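Local coordinates for protein C-type lectin domain family 4, member a4 (Mus musculus, PDB 3VYK) that binds N-glycans carrying a bisecting N-acetylglucosamine at a calcium site of its C-type lectin domain, and probably acts as an inhibitory receptor on dendritic cells, at residues Ser21-Ser24 with Glu30-Ser33; His38-His43 with Asp49-Asn54; Arg99-Asn104 with Trp110-Ile115. One frame throughout, in Å; residues are numbered along the deposited sequence.

Contact 1. Residues Ser21-Ser24 with Glu30-Ser33; sequences SKAS and EKCS
K31 spans the gap between helix 25-34 and strand 21-23 and meets A23 and S21 with the last two atoms of its side chain, a small example of how one long lysine can join elements whose backbones stay well apart. Even the nearest CA atoms, those of A23 and K31, are 9.1 Å from each other. The buried, apolar side of the contact lies at A23, in contrast to the hydrated end at S21. A23 CB sits 4.1 Å from K31 CE, so that the methyl group packs against the end of the aliphatic chain. With CG anti to the carbonyl carbon (chi1 -69°) and the rest of the chain extended, K31 reaches across at nearly full length.

This is the entry to the first helix of the C-type lectin fold. S24 is the N-cap residue, its side chain capping a backbone N of the helix, while E27 returns a bond to S24 N, a pattern consistent with a capping box. C32 joins the same helix to strand 121-128 through its disulfide with C125, and the backbone of A23 is hydrogen-bonded to H121.

The looser side is polar and hydrated. K31 NZ comes within 2.8 Å of S21 OG, and it also donates to a water, with K31 NZ and the water oxygen 2.7 Å apart. That water passes a weak bond of 3.0 Å on to the backbone, S21 O being the acceptor. K22, next along the strand and exposed, has its CB pointing away from the helix.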
loop_
_atom_site.group_PDB
_atom_site.type_symbol
_atom_site.label_atom_id
_atom_site.label_comp_id
_atom_site.label_asym_id
_atom_site.label_seq_id
_atom_site.Cartn_x
_atom_site.Cartn_y
_atom_site.Cartn_z
ATOM N N SER A 21 0.729 -14.618 4.261
ATOM C CA SER A 21 -0.416 -15.048 3.465
ATOM C C SER A 21 -0.830 -13.948 2.497
ATOM O O SER A 21 -0.398 -12.795 2.627
ATOM C CB SER A 21 -1.594 -15.423 4.372
ATOM O OG SER A 21 -1.932 -14.359 5.244
ATOM N N LYS A 22 -1.652 -14.320 1.521
ATOM C CA LYS A 22 -2.219 -13.372 0.567
ATOM C C LYS A 22 -3.726 -13.280 0.756
ATOM O O LYS A 22 -4.367 -14.210 1.261
ATOM C CB LYS A 22 -1.888 -13.774 -0.868
ATOM C CG LYS A 22 -0.406 -13.758 -1.206
ATOM C CD LYS A 22 -0.182 -14.207 -2.638
ATOM C CE LYS A 22 1.296 -14.362 -2.944
ATOM N NZ LYS A 22 1.495 -15.020 -4.264
ATOM N N ALA A 23 -4.287 -12.146 0.354
ATOM C CA ALA A 23 -5.707 -11.887 0.524
ATOM C C ALA A 23 -6.116 -10.785 -0.433
ATOM O O ALA A 23 -5.265 -10.013 -0.898
ATOM C CB ALA A 23 -6.004 -11.473 1.960
ATOM N N SER A 24 -7.414 -10.713 -0.721
ATOM C CA SER A 24 -7.990 -9.592 -1.464
ATOM C C SER A 24 -7.783 -8.264 -0.732
ATOM O O SER A 24 -7.365 -8.233 0.429
ATOM C CB SER A 24 -9.487 -9.814 -1.664
ATOM O OG SER A 24 -10.175 -9.637 -0.432
ATOM N N GLU A 30 -9.188 -5.778 6.436
ATOM C CA GLU A 30 -9.754 -6.416 7.628
ATOM C C GLU A 30 -8.648 -6.939 8.559
ATOM O O GLU A 30 -8.719 -6.743 9.779
ATOM C CB GLU A 30 -10.722 -7.535 7.213
ATOM C CG GLU A 30 -11.448 -8.239 8.353
ATOM C CD GLU A 30 -12.214 -9.477 7.901
ATOM O OE1 GLU A 30 -12.247 -9.771 6.682
ATOM O OE2 GLU A 30 -12.789 -10.168 8.774
ATOM N N LYS A 31 -7.623 -7.576 7.984
ATOM C CA LYS A 31 -6.476 -8.051 8.763
ATOM C C LYS A 31 -5.766 -6.903 9.467
ATOM O O LYS A 31 -5.416 -7.013 10.639
ATOM C CB LYS A 31 -5.481 -8.827 7.896
ATOM C CG LYS A 31 -5.992 -10.173 7.410
ATOM C CD LYS A 31 -4.936 -10.887 6.590
ATOM C CE LYS A 31 -5.476 -12.163 5.969
ATOM N NZ LYS A 31 -4.380 -13.003 5.420
ATOM N N CYS A 32 -5.547 -5.796 8.755
ATOM C CA CYS A 32 -4.908 -4.634 9.379
ATOM C C CYS A 32 -5.782 -4.101 10.512
ATOM O O CYS A 32 -5.280 -3.777 11.600
ATOM C CB CYS A 32 -4.643 -3.520 8.357
ATOM S SG CYS A 32 -3.441 -3.882 7.049
ATOM N N SER A 33 -7.088 -4.039 10.254
ATOM C CA SER A 33 -8.069 -3.542 11.225
ATOM C C SER A 33 -8.053 -4.335 12.533
ATOM O O SER A 33 -8.160 -3.746 13.616
ATOM C CB SER A 33 -9.477 -3.532 10.619
ATOM O OG SER A 33 -10.397 -2.891 11.486
HETATM O O HOH W 1 -2.950 -11.649 3.566
#

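Contact 2. Residues His38-His43 with Asp49-Asn54; sequences HLVVIH and DFITSN
No ring enters the meeting of V40 and I42 with I51, a core contact of the C-type lectin fold; the flat groups flank it. F50, which takes no part in the contact with 38-43, stacks its ring on that of F10 and also meets the Y15 ring, with planes at about 60°. The imidazole of H38 works through its edge: ND1 points, nearly in the ring plane, at L39 O, 2.8 Å away, in a bond with an N-H...O angle of 160° whose donor stands above the carbonyl plane. The ring of H43 meets W75, and its NE2 is bonded to T79.

An extended chain leads here from strand 38-39 into the second helix, 45-53, and the helix folds back over the path that led to it. Side chains alternate along that path, V40 and I42 toward the helix and V41 away from it. From the helix, I51 alone answers them. Its CG1 branch stretches out (chi2 158°), and its CD1 methyl meets both side chains tip to tip, where V40 and I42 lie side by side.

The contact is apolar throughout and buried on both sides, an instance of a hydrophobic core being built from few but well-aimed branches. On the side of the extended segment, V40 is also bonded through its backbone to G64 and V124, which ties this wall to the central sheet. I103, from strand 100-106, packs against both I42 and I51 and extends the cluster. Within it, I51 CD1 lies 3.6 Å from V40 CG2, 3.7 Å from I42 CG1 and 3.9 Å from I42 CD1.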
loop_
_atom_site.group_PDB
_atom_site.type_symbol
_atom_site.label_atom_id
_atom_site.label_comp_id
_atom_site.label_asym_id
_atom_site.label_seq_id
_atom_site.Cartn_x
_atom_site.Cartn_y
_atom_site.Cartn_z
ATOM N N HIS A 38 -4.389 0.114 9.600
ATOM C CA HIS A 38 -5.055 0.186 8.296
ATOM C C HIS A 38 -4.039 -0.005 7.206
ATOM O O HIS A 38 -2.834 0.151 7.436
ATOM C CB HIS A 38 -5.778 1.526 8.117
ATOM C CG HIS A 38 -4.877 2.736 8.278
ATOM N ND1 HIS A 38 -4.102 3.208 7.276
ATOM C CD2 HIS A 38 -4.638 3.556 9.378
ATOM C CE1 HIS A 38 -3.404 4.273 7.711
ATOM N NE2 HIS A 38 -3.733 4.490 8.998
ATOM N N LEU A 39 -4.495 -0.331 5.999
ATOM C CA LEU A 39 -3.576 -0.419 4.867
ATOM C C LEU A 39 -2.831 0.904 4.696
ATOM O O LEU A 39 -3.394 1.988 4.909
ATOM C CB LEU A 39 -4.303 -0.835 3.581
ATOM C CG LEU A 39 -4.695 -2.320 3.532
ATOM C CD1 LEU A 39 -5.670 -2.551 2.390
ATOM C CD2 LEU A 39 -3.485 -3.223 3.378
ATOM N N VAL A 40 -1.560 0.797 4.330
ATOM C CA VAL A 40 -0.653 1.946 4.374
ATOM C C VAL A 40 -1.080 3.128 3.498
ATOM O O VAL A 40 -1.555 2.962 2.376
ATOM C CB VAL A 40 0.796 1.503 4.088
ATOM C CG1 VAL A 40 0.974 1.067 2.639
ATOM C CG2 VAL A 40 1.785 2.586 4.481
ATOM N N VAL A 41 -0.912 4.323 4.048
ATOM C CA VAL A 41 -1.200 5.568 3.363
ATOM C C VAL A 41 0.130 6.299 3.222
ATOM O O VAL A 41 0.799 6.556 4.217
ATOM C CB VAL A 41 -2.220 6.399 4.181
ATOM C CG1 VAL A 41 -2.309 7.825 3.667
ATOM C CG2 VAL A 41 -3.594 5.723 4.154
ATOM N N ILE A 42 0.526 6.602 1.986
ATOM C CA ILE A 42 1.897 7.039 1.700
ATOM C C ILE A 42 1.905 8.513 1.308
ATOM O O ILE A 42 1.298 8.896 0.304
ATOM C CB ILE A 42 2.497 6.167 0.581
ATOM C CG1 ILE A 42 2.496 4.696 1.006
ATOM C CG2 ILE A 42 3.921 6.611 0.251
ATOM C CD1 ILE A 42 2.824 3.731 -0.117
ATOM N N HIS A 43 2.596 9.338 2.098
ATOM C CA HIS A 43 2.553 10.788 1.878
ATOM C C HIS A 43 3.835 11.448 1.451
ATOM O O HIS A 43 3.867 12.663 1.272
ATOM C CB HIS A 43 1.955 11.499 3.085
ATOM C CG HIS A 43 0.450 11.440 3.133
ATOM N ND1 HIS A 43 -0.325 11.954 2.159
ATOM C CD2 HIS A 43 -0.414 10.903 4.084
ATOM C CE1 HIS A 43 -1.626 11.752 2.471
ATOM N NE2 HIS A 43 -1.675 11.104 3.642
ATOM N N ASP A 49 10.115 5.014 0.041
ATOM C CA ASP A 49 11.415 4.342 0.052
ATOM C C ASP A 49 11.657 3.522 1.331
ATOM O O ASP A 49 12.286 2.459 1.285
ATOM C CB ASP A 49 12.548 5.356 -0.144
ATOM C CG ASP A 49 12.631 5.898 -1.561
ATOM O OD1 ASP A 49 12.029 5.321 -2.483
ATOM O OD2 ASP A 49 13.314 6.915 -1.770
ATOM N N PHE A 50 11.154 4.007 2.464
ATOM C CA PHE A 50 11.199 3.222 3.695
ATOM C C PHE A 50 10.423 1.916 3.504
ATOM O O PHE A 50 10.911 0.838 3.835
ATOM C CB PHE A 50 10.657 3.995 4.906
ATOM C CG PHE A 50 10.488 3.123 6.126
ATOM C CD1 PHE A 50 9.253 2.533 6.426
ATOM C CD2 PHE A 50 11.583 2.845 6.948
ATOM C CE1 PHE A 50 9.118 1.709 7.532
ATOM C CE2 PHE A 50 11.447 2.030 8.044
ATOM C CZ PHE A 50 10.221 1.451 8.333
ATOM N N ILE A 51 9.210 2.024 2.971
ATOM C CA ILE A 51 8.368 0.847 2.803
ATOM C C ILE A 51 9.023 -0.153 1.856
ATOM O O ILE A 51 9.155 -1.337 2.205
ATOM C CB ILE A 51 6.952 1.227 2.336
ATOM C CG1 ILE A 51 6.200 1.955 3.458
ATOM C CG2 ILE A 51 6.180 -0.014 1.881
ATOM C CD1 ILE A 51 5.059 2.819 2.965
ATOM N N THR A 52 9.475 0.301 0.690
ATOM C CA THR A 52 10.024 -0.655 -0.282
ATOM C C THR A 52 11.313 -1.341 0.181
ATOM O O THR A 52 11.582 -2.473 -0.209
ATOM C CB THR A 52 10.191 -0.058 -1.693
ATOM O OG1 THR A 52 11.182 0.976 -1.673
ATOM C CG2 THR A 52 8.869 0.481 -2.201
ATOM N N SER A 53 12.088 -0.672 1.031
ATOM C CA SER A 53 13.287 -1.288 1.607
ATOM C C SER A 53 12.961 -2.565 2.387
ATOM O O SER A 53 13.824 -3.430 2.550
ATOM C CB SER A 53 14.030 -0.284 2.506
ATOM O OG SER A 53 13.483 -0.237 3.804
ATOM N N ASN A 54 11.720 -2.657 2.861
ATOM C CA ASN A 54 11.240 -3.758 3.691
ATOM C C ASN A 54 10.492 -4.865 2.932
ATOM O O ASN A 54 9.982 -5.799 3.554
ATOM C CB ASN A 54 10.348 -3.198 4.801
ATOM C CG ASN A 54 11.142 -2.510 5.891
ATOM O OD1 ASN A 54 11.270 -1.283 5.917
ATOM N ND2 ASN A 54 11.689 -3.303 6.798
#

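Contact 3. Residues Arg99-Asn104 with Trp110-Ile115; sequences RCVIIN and WGWNDI. With CA (calcium ion), chain C; NAG (2-acetamido-2-deoxy-beta-D-glucopyranose), chain B; MAN (alpha-D-mannopyranose), chain D; SO4 (sulfate ion), chain E.
C100 and I115, I102 and N113, and N104 and G111 are the hydrogen-bonded pairs of this antiparallel hairpin, each joined by two backbone bonds, as in I115 N to C100 O at 2.9 Å. Between them lie the non-hydrogen-bonded pairs V101-D114 and I103-W112. At one end R99 and C100 both face I115, a classic beta bulge, and C100 is bonded to C117 by a disulfide.

Apolar contacts divide between the faces. On the face of I102 and I115, these two cross at about a right angle, with I102 CG2 3.5 Å from I115 CD1. On the face of I103 and W112, I103 CG1 lies 3.8 Å from W112 CD1, while W110 reaches I103 from the side, its CE3 3.5 Å from I103 CG2. W112 NE1 is satisfied by Q48.

Polar and metal bonds come last. D114 grips calcium twice, through OD1 at 2.3 Å and its own O at 2.4 Å; its rotamer (chi1 62°) turns the carboxylate so that both oxygens reach the same ion, while OD2 forms a salt bridge with R71. N113 joins that ion, which mannose O3 and O4 also bind. N104 ND2 donates to O7 and O3 of the N-acetylglucosamine, at 3.1 and 3.2 Å, and I115 CG2 packs beside that sugar. Far from it, R99 holds a sulfate, probably from the crystallisation liquor, with NH1 and NH2.

W112, N113 and D114 spell the WND motif of C-type lectins, and E92, P93 and N94 the EPN motif; N113 and D114, with E92, N94 and E98, supply the protein ligands of the calcium in this family's sugar site.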
loop_
_atom_site.group_PDB
_atom_site.type_symbol
_atom_site.label_atom_id
_atom_site.label_comp_id
_atom_site.label_asym_id
_atom_site.label_seq_id
_atom_site.Cartn_x
_atom_site.Cartn_y
_atom_site.Cartn_z
ATOM N N ARG A 99 -9.282 -1.147 -9.473
ATOM C CA ARG A 99 -9.627 -0.024 -8.605
ATOM C C ARG A 99 -8.794 0.055 -7.333
ATOM O O ARG A 99 -8.931 1.010 -6.570
ATOM C CB ARG A 99 -11.124 -0.056 -8.267
ATOM C CG ARG A 99 -12.041 0.099 -9.483
ATOM C CD ARG A 99 -13.520 0.120 -9.079
ATOM N NE ARG A 99 -13.802 -0.928 -8.099
ATOM C CZ ARG A 99 -14.029 -2.203 -8.401
ATOM N NH1 ARG A 99 -14.050 -2.607 -9.671
ATOM N NH2 ARG A 99 -14.236 -3.071 -7.427
ATOM N N CYS A 100 -7.949 -0.956 -7.116
ATOM C CA CYS A 100 -7.048 -1.040 -5.971
ATOM C C CYS A 100 -5.616 -0.913 -6.470
ATOM O O CYS A 100 -5.372 -0.915 -7.678
ATOM C CB CYS A 100 -7.258 -2.352 -5.220
ATOM S SG CYS A 100 -8.795 -2.377 -4.260
ATOM N N VAL A 101 -4.683 -0.751 -5.539
ATOM C CA VAL A 101 -3.296 -0.427 -5.884
ATOM C C VAL A 101 -2.325 -1.285 -5.089
ATOM O O VAL A 101 -2.472 -1.440 -3.860
ATOM C CB VAL A 101 -3.000 1.066 -5.609
ATOM C CG1 VAL A 101 -1.557 1.432 -5.981
ATOM C CG2 VAL A 101 -3.966 1.977 -6.351
ATOM N N ILE A 102 -1.333 -1.833 -5.797
ATOM C CA ILE A 102 -0.211 -2.489 -5.147
ATOM C C ILE A 102 1.103 -1.778 -5.425
ATOM O O ILE A 102 1.264 -1.110 -6.449
ATOM C CB ILE A 102 -0.039 -3.984 -5.559
ATOM C CG1 ILE A 102 0.160 -4.146 -7.076
ATOM C CG2 ILE A 102 -1.187 -4.816 -5.005
ATOM C CD1 ILE A 102 0.506 -5.565 -7.507
ATOM N N ILE A 103 2.025 -1.938 -4.485
ATOM C CA ILE A 103 3.442 -1.720 -4.735
ATOM C C ILE A 103 3.990 -3.037 -5.283
ATOM O O ILE A 103 3.828 -4.093 -4.668
ATOM C CB ILE A 103 4.189 -1.344 -3.436
ATOM C CG1 ILE A 103 3.664 -0.020 -2.884
ATOM C CG2 ILE A 103 5.695 -1.266 -3.677
ATOM C CD1 ILE A 103 4.260 0.366 -1.544
ATOM N N ASN A 104 4.640 -2.970 -6.434
ATOM C CA ASN A 104 5.387 -4.125 -6.951
ATOM C C ASN A 104 6.682 -3.699 -7.631
ATOM O O ASN A 104 6.926 -2.504 -7.872
ATOM C CB ASN A 104 4.507 -5.049 -7.838
ATOM C CG ASN A 104 4.067 -4.400 -9.144
ATOM O OD1 ASN A 104 4.361 -3.251 -9.417
ATOM N ND2 ASN A 104 3.332 -5.156 -9.970
ATOM N N TRP A 110 10.821 -0.150 -7.976
ATOM C CA TRP A 110 9.535 -0.213 -7.278
ATOM C C TRP A 110 8.573 0.822 -7.772
ATOM O O TRP A 110 8.970 1.902 -8.199
ATOM C CB TRP A 110 9.747 -0.007 -5.786
ATOM C CG TRP A 110 10.394 -1.175 -5.117
ATOM C CD1 TRP A 110 11.726 -1.294 -4.719
ATOM C CD2 TRP A 110 9.761 -2.430 -4.716
ATOM N NE1 TRP A 110 11.951 -2.500 -4.119
ATOM C CE2 TRP A 110 10.818 -3.239 -4.085
ATOM C CE3 TRP A 110 8.475 -2.959 -4.823
ATOM C CZ2 TRP A 110 10.570 -4.510 -3.587
ATOM C CZ3 TRP A 110 8.235 -4.241 -4.312
ATOM C CH2 TRP A 110 9.263 -4.998 -3.710
ATOM N N GLY A 111 7.283 0.510 -7.694
ATOM C CA GLY A 111 6.269 1.486 -8.077
ATOM C C GLY A 111 4.866 0.988 -7.806
ATOM O O GLY A 111 4.664 -0.137 -7.325
ATOM N N TRP A 112 3.903 1.841 -8.120
ATOM C CA TRP A 112 2.490 1.521 -7.919
ATOM C C TRP A 112 1.851 1.056 -9.197
ATOM O O TRP A 112 2.125 1.583 -10.285
ATOM C CB TRP A 112 1.717 2.744 -7.463
ATOM C CG TRP A 112 2.152 3.383 -6.171
ATOM C CD1 TRP A 112 3.059 2.922 -5.217
ATOM C CD2 TRP A 112 1.633 4.644 -5.642
ATOM N NE1 TRP A 112 3.161 3.827 -4.180
ATOM C CE2 TRP A 112 2.313 4.868 -4.367
ATOM C CE3 TRP A 112 0.707 5.583 -6.093
ATOM C CZ2 TRP A 112 2.070 6.009 -3.593
ATOM C CZ3 TRP A 112 0.474 6.717 -5.307
ATOM C CH2 TRP A 112 1.129 6.909 -4.082
ATOM N N ASN A 113 0.953 0.079 -9.065
ATOM C CA ASN A 113 0.177 -0.420 -10.209
ATOM C C ASN A 113 -1.256 -0.620 -9.765
ATOM O O ASN A 113 -1.497 -1.197 -8.712
ATOM C CB ASN A 113 0.769 -1.741 -10.711
ATOM C CG ASN A 113 -0.089 -2.410 -11.776
ATOM O OD1 ASN A 113 -0.709 -1.756 -12.617
ATOM N ND2 ASN A 113 -0.091 -3.747 -11.751
ATOM N N ASP A 114 -2.201 -0.123 -10.560
ATOM C CA ASP A 114 -3.599 -0.478 -10.326
ATOM C C ASP A 114 -3.851 -1.923 -10.739
ATOM O O ASP A 114 -3.386 -2.384 -11.811
ATOM C CB ASP A 114 -4.587 0.495 -11.001
ATOM C CG ASP A 114 -4.466 0.538 -12.518
ATOM O OD1 ASP A 114 -3.364 0.266 -13.063
ATOM O OD2 ASP A 114 -5.495 0.892 -13.150
ATOM N N ILE A 115 -4.563 -2.614 -9.838
ATOM C CA ILE A 115 -4.954 -4.019 -10.029
ATOM C C ILE A 115 -6.397 -4.276 -9.543
ATOM O O ILE A 115 -6.994 -3.449 -8.851
ATOM C CB ILE A 115 -3.992 -5.001 -9.305
ATOM C CG1 ILE A 115 -4.121 -4.930 -7.775
ATOM C CG2 ILE A 115 -2.548 -4.791 -9.763
ATOM C CD1 ILE A 115 -3.669 -6.212 -7.107
HETATM CA CA CA C . -2.625 -1.738 -13.992
HETATM C C1 NAG B . -0.291 -7.360 -12.794
HETATM C C2 NAG B . 1.067 -7.296 -12.079
HETATM C C3 NAG B . 1.236 -8.448 -11.088
HETATM C C4 NAG B . 0.004 -8.575 -10.191
HETATM C C5 NAG B . -1.291 -8.581 -11.011
HETATM C C6 NAG B . -2.538 -8.515 -10.140
HETATM C C7 NAG B . 2.714 -6.120 -13.464
HETATM C C8 NAG B . 3.691 -6.227 -14.593
HETATM N N2 NAG B . 2.085 -7.243 -13.115
HETATM O O3 NAG B . 2.373 -8.195 -10.283
HETATM O O4 NAG B . 0.083 -9.748 -9.419
HETATM O O5 NAG B . -1.334 -7.433 -11.837
HETATM O O6 NAG B . -2.955 -9.793 -9.706
HETATM O O7 NAG B . 2.506 -5.033 -12.908
HETATM C C1 MAN D . -0.670 -6.886 -15.868
HETATM C C2 MAN D . -1.357 -6.270 -14.646
HETATM C C3 MAN D . -1.853 -4.853 -14.965
HETATM C C4 MAN D . -0.701 -4.019 -15.501
HETATM C C5 MAN D . -0.076 -4.720 -16.726
HETATM C C6 MAN D . 1.124 -3.951 -17.283
HETATM O O2 MAN D . -0.395 -6.197 -13.611
HETATM O O3 MAN D . -2.367 -4.103 -13.860
HETATM O O4 MAN D . -1.269 -2.726 -15.708
HETATM O O5 MAN D . 0.344 -6.031 -16.364
HETATM O O6 MAN D . 1.556 -4.580 -18.486
HETATM S S SO4 E . -15.581 -6.041 -9.357
HETATM O O1 SO4 E . -15.988 -5.047 -8.324
HETATM O O2 SO4 E . -16.755 -6.640 -10.050
HETATM O O3 SO4 E . -14.679 -5.396 -10.341
HETATM O O4 SO4 E . -14.842 -7.129 -8.671
#

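Overall arrangement
Read from the N terminus, the three contacts follow in series, each closing a short loop of five intervening residues, and none nests within or crosses another. Contact 1 closes over the start of helix 25-34. The chain then runs from that helix into strand 38-39, and contacts 1 and 2 touch where C32 packs on H38 and L39. Contact 2 folds helix 45-53 back onto the segment before it. Later, contact 3 closes the hairpin 100-106/109-115, which meets contact 2 through I103 and W110 against I42, I51 and T52. Core packing thus links helix 45-53 to the calcium-bearing hairpin, helix 25-34 joins through contact 2, and contacts 1 and 3 stay about 7 Å apart at their nearest atoms.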